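Local coordinates for putative aldolase (PDB 3DXI), which is a putative aldolase of undetermined function whose N-terminal domain folds as a TIM barrel of the HMGL-like family, at residues Asp7-Asp12 / Ala217-Met222. Sequence-based numbering, arbitrary orientation.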
# COMPACT_ATOMS: atom_id res chain seq x y z
N ASP A 7 -1.74 2.97 -18.86
CA ASP A 7 -2.80 2.32 -18.11
C ASP A 7 -3.25 1.07 -18.85
O ASP A 7 -3.53 1.12 -20.06
CB ASP A 7 -3.98 3.28 -17.91
CG ASP A 7 -5.09 2.67 -17.09
OD1 ASP A 7 -5.89 1.89 -17.64
OD2 ASP A 7 -5.16 2.96 -15.88
N CYS A 8 -3.29 -0.05 -18.14
CA CYS A 8 -3.69 -1.31 -18.74
C CYS A 8 -4.89 -1.95 -18.03
O CYS A 8 -4.99 -3.17 -17.95
CB CYS A 8 -2.51 -2.29 -18.75
SG CYS A 8 -1.65 -2.52 -17.17
N THR A 9 -5.80 -1.11 -17.55
CA THR A 9 -6.99 -1.58 -16.85
C THR A 9 -7.76 -2.69 -17.56
O THR A 9 -7.97 -3.77 -17.00
CB THR A 9 -7.97 -0.40 -16.58
OG1 THR A 9 -7.27 0.65 -15.90
CG2 THR A 9 -9.14 -0.86 -15.73
N LEU A 10 -8.19 -2.45 -18.79
CA LEU A 10 -8.97 -3.44 -19.54
C LEU A 10 -8.24 -4.74 -19.86
O LEU A 10 -8.83 -5.82 -19.80
CB LEU A 10 -9.49 -2.83 -20.85
CG LEU A 10 -10.38 -1.59 -20.72
CD1 LEU A 10 -10.89 -1.18 -22.10
CD2 LEU A 10 -11.56 -1.88 -19.79
N ARG A 11 -6.96 -4.64 -20.20
CA ARG A 11 -6.15 -5.81 -20.55
C ARG A 11 -5.85 -6.67 -19.33
O ARG A 11 -6.00 -7.90 -19.37
CB ARG A 11 -4.84 -5.36 -21.20
CG ARG A 11 -3.97 -6.49 -21.76
CD ARG A 11 -3.13 -7.17 -20.69
NE ARG A 11 -2.06 -6.30 -20.18
CZ ARG A 11 -1.18 -6.67 -19.25
NH1 ARG A 11 -1.24 -7.88 -18.72
NH2 ARG A 11 -0.24 -5.82 -18.86
N ASP A 12 -5.44 -6.02 -18.25
CA ASP A 12 -5.08 -6.71 -17.02
C ASP A 12 -6.26 -7.01 -16.11
O ASP A 12 -6.24 -7.98 -15.35
CB ASP A 12 -4.04 -5.88 -16.28
CG ASP A 12 -2.84 -6.69 -15.85
OD1 ASP A 12 -2.61 -7.78 -16.42
OD2 ASP A 12 -2.12 -6.23 -14.94
N ALA A 217 0.11 1.04 -14.65
CA ALA A 217 -0.83 1.08 -13.53
C ALA A 217 -2.23 0.86 -14.10
O ALA A 217 -2.40 0.83 -15.32
CB ALA A 217 -0.75 2.42 -12.81
N THR A 218 -3.21 0.68 -13.23
CA THR A 218 -4.59 0.48 -13.66
C THR A 218 -5.54 1.16 -12.68
O THR A 218 -5.18 1.38 -11.52
CB THR A 218 -4.96 -1.03 -13.73
OG1 THR A 218 -4.86 -1.62 -12.42
CG2 THR A 218 -4.02 -1.77 -14.68
N ILE A 219 -6.74 1.51 -13.15
CA ILE A 219 -7.74 2.17 -12.30
C ILE A 219 -8.17 1.21 -11.18
O ILE A 219 -8.63 0.10 -11.44
CB ILE A 219 -8.95 2.62 -13.15
CG1 ILE A 219 -8.51 3.66 -14.18
CG2 ILE A 219 -10.05 3.17 -12.25
CD1 ILE A 219 -7.88 4.92 -13.58
N THR A 220 -8.01 1.68 -9.95
CA THR A 220 -8.29 0.95 -8.71
C THR A 220 -7.37 -0.25 -8.54
O THR A 220 -7.63 -1.12 -7.70
CB THR A 220 -9.78 0.48 -8.58
OG1 THR A 220 -10.07 -0.51 -9.57
CG2 THR A 220 -10.74 1.65 -8.73
N GLY A 221 -6.29 -0.29 -9.32
CA GLY A 221 -5.34 -1.40 -9.24
C GLY A 221 -5.89 -2.70 -9.79
O GLY A 221 -5.30 -3.77 -9.60
N MSE A 222 -7.02 -2.62 -10.48
CA MSE A 222 -7.67 -3.80 -11.06
C MSE A 222 -6.66 -4.71 -11.76
O MSE A 222 -5.90 -4.27 -12.63
CB MSE A 222 -8.76 -3.38 -12.05
CG MSE A 222 -9.60 -4.53 -12.60
SE MSE A 222 -11.01 -3.90 -13.78
CE MSE A 222 -12.20 -5.43 -13.72
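Cys8 and Thr9 meet Ala217, Thr218 and Ile219 where the TIM barrel closes. Strand 4-7 is the first of eight parallel strands and strand 214-217 the last. Asp7 and Ala217 form the parallel bridge at their C-terminal ends, and Cys8 N donates to Ala217 O at 3.1 Å. Beyond the bridge both chains leave the sheet, one into helix 9-13, the other into a loop.

The tight part lies around the Thr9 hydroxyl. Ile219 N donates to Thr9 OG1 over 2.9 Å, almost straight at 170°. Thr9 OG1 in turn donates to Asp7 OD1, which accepts with its syn lone pair. Thr9 N reaches the same oxygen from above the carboxylate plane, which makes an Asx turn. Tyr29 OH also hydrogen-bonds to Asp7 OD1, so this buried carboxylate oxygen is well satisfied. Thr9 OG1 sits beside its own backbone N (chi1 -54°), which lets both groups share OD1. Thr218 CG2 packs against this turn, 3.4 Å from Thr9 N and 3.5 Å from Cys8 SG.

The contact is looser toward Met222 and Asp12, although this side is buried too. Asp12 CB stays 4.4 Å from Met222 O. That carbonyl accepts a hydrogen bond from Thr218 OG1 within its own loop. The extended side chain of selenomethionine Met222 crosses that of Thr9 at about a right angle, with Met222 SE 4.1 Å from Thr9 CG2.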